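Local coordinates for protein beta-glucuronidase (Dictyoglomus thermophilum, PDB 6XXW) that probably hydrolyses beta-D-glucuronides, as a family 2 glycoside hydrolase with a TIM-barrel domain, at residues R576-M580 with V581-L585. Sequence-based numbering, arbitrary orientation.
Sequences RQPKM and VAHFL
The backbone passes from the extended residues Pro578 and Lys579 into helix 580-591, and Met580 O accepts His583 N at 3.0 Å and, weakly, Phe584 N at 3.5 Å. This is the first turn of the last helix of the chain, in the TIM-barrel region. Lys579 O takes a weak bond from Ala582 N at 3.0 Å. The side chain of Lys579 runs off to a salt bridge with Asp554. Pro578 packs against the first turn. Its CB presses on Ala582 CB at 3.5 Å, a tight carbon contact. Its CG lies 3.7 Å from His583 NE2, with the two rings crossing at a slant. His583 has CG anti to its own carbonyl carbon (chi1 -52°), which swings the imidazole back toward Pro578. NE2 is hydrogen-bonded to Glu525 of the second subunit, so this helix start also belongs to a subunit interface. With an alanine here, that glutamate would probably lose its imidazole partner, and Pro578 CG the ring it rests against. Met580 of the second subunit packs on His583 as well. His583 CD2 sits 3.4 Å from Lys579 O, while Met580 O lies at the edge of the imidazole, near its plane.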
loop_
_atom_site.group_PDB
_atom_site.type_symbol
_atom_site.label_atom_id
_atom_site.label_comp_id
_atom_site.label_asym_id
_atom_site.label_seq_id
_atom_site.Cartn_x
_atom_site.Cartn_y
_atom_site.Cartn_z
ATOM N N ARG A 576 8.559 -2.673 12.018
ATOM C CA ARG A 576 10.019 -2.643 12.144
ATOM C C ARG A 576 10.730 -2.963 10.822
ATOM O O ARG A 576 11.756 -3.653 10.806
ATOM C CB ARG A 576 10.497 -3.583 13.261
ATOM C CG ARG A 576 10.685 -2.892 14.615
ATOM C CD ARG A 576 9.388 -2.310 15.122
ATOM N NE ARG A 576 9.540 -1.721 16.450
ATOM C CZ ARG A 576 8.617 -0.977 17.046
ATOM N NH1 ARG A 576 7.465 -0.736 16.430
ATOM N NH2 ARG A 576 8.844 -0.485 18.266
ATOM N N GLN A 577 10.207 -2.435 9.713
ATOM C CA GLN A 577 10.897 -2.512 8.426
ATOM C C GLN A 577 11.205 -1.109 7.905
ATOM O O GLN A 577 10.454 -0.168 8.170
ATOM C CB GLN A 577 10.060 -3.268 7.381
ATOM C CG GLN A 577 9.748 -4.720 7.740
ATOM C CD GLN A 577 10.986 -5.550 8.045
ATOM O OE1 GLN A 577 12.058 -5.332 7.477
ATOM N NE2 GLN A 577 10.835 -6.521 8.940
ATOM N N PRO A 578 12.291 -0.937 7.154
ATOM C CA PRO A 578 12.783 0.422 6.882
ATOM C C PRO A 578 12.018 1.125 5.771
ATOM O O PRO A 578 11.633 0.518 4.769
ATOM C CB PRO A 578 14.241 0.184 6.466
ATOM C CG PRO A 578 14.217 -1.204 5.820
ATOM C CD PRO A 578 13.204 -1.981 6.648
ATOM N N LYS A 579 11.829 2.437 5.938
ATOM C CA LYS A 579 11.419 3.278 4.826
ATOM C C LYS A 579 12.660 3.771 4.086
ATOM O O LYS A 579 13.792 3.521 4.498
ATOM C CB LYS A 579 10.553 4.447 5.313
ATOM C CG LYS A 579 9.264 3.990 5.985
ATOM C CD LYS A 579 8.454 5.201 6.472
ATOM C CE LYS A 579 7.426 4.780 7.524
ATOM N NZ LYS A 579 6.752 5.958 8.164
ATOM N N MET A 580 12.444 4.498 2.980
ATOM C CA MET A 580 13.561 4.992 2.181
ATOM C C MET A 580 14.592 5.735 3.030
ATOM O O MET A 580 15.799 5.482 2.924
ATOM C CB MET A 580 13.037 5.893 1.062
ATOM C CG MET A 580 14.064 6.184 -0.009
ATOM S SD MET A 580 13.369 7.273 -1.273
ATOM C CE MET A 580 11.798 6.472 -1.500
ATOM N N VAL A 581 14.136 6.648 3.896
ATOM C CA VAL A 581 15.085 7.474 4.644
ATOM C C VAL A 581 15.930 6.661 5.622
ATOM O O VAL A 581 17.020 7.109 5.993
ATOM C CB VAL A 581 14.353 8.610 5.391
ATOM C CG1 VAL A 581 13.572 8.068 6.550
ATOM C CG2 VAL A 581 15.353 9.680 5.865
ATOM N N ALA A 582 15.470 5.476 6.048
ATOM C CA ALA A 582 16.320 4.609 6.870
ATOM C C ALA A 582 17.635 4.302 6.167
ATOM O O ALA A 582 18.696 4.254 6.801
ATOM C CB ALA A 582 15.595 3.305 7.206
ATOM N N HIS A 583 17.589 4.089 4.850
ATOM C CA HIS A 583 18.821 3.806 4.126
ATOM C C HIS A 583 19.691 5.048 3.973
ATOM O O HIS A 583 20.922 4.941 4.021
ATOM C CB HIS A 583 18.468 3.179 2.781
ATOM C CG HIS A 583 17.551 2.011 2.924
ATOM N ND1 HIS A 583 17.997 0.771 3.326
ATOM C CD2 HIS A 583 16.205 1.911 2.811
ATOM C CE1 HIS A 583 16.970 -0.058 3.400
ATOM N NE2 HIS A 583 15.870 0.610 3.100
ATOM N N PHE A 584 19.088 6.228 3.807
ATOM C CA PHE A 584 19.878 7.458 3.828
ATOM C C PHE A 584 20.614 7.606 5.159
ATOM O O PHE A 584 21.811 7.914 5.193
ATOM C CB PHE A 584 18.987 8.681 3.579
ATOM C CG PHE A 584 19.669 9.991 3.900
ATOM C CD1 PHE A 584 20.531 10.579 2.990
ATOM C CD2 PHE A 584 19.487 10.605 5.133
ATOM C CE1 PHE A 584 21.180 11.784 3.297
ATOM C CE2 PHE A 584 20.142 11.787 5.450
ATOM C CZ PHE A 584 20.989 12.378 4.528
ATOM N N LEU A 585 19.915 7.376 6.270
ATOM C CA LEU A 585 20.551 7.529 7.582
ATOM C C LEU A 585 21.642 6.484 7.801
ATOM O O LEU A 585 22.703 6.793 8.363
ATOM C CB LEU A 585 19.496 7.458 8.688
ATOM C CG LEU A 585 18.541 8.662 8.771
ATOM C CD1 LEU A 585 17.429 8.415 9.787
ATOM C CD2 LEU A 585 19.283 9.972 9.063
#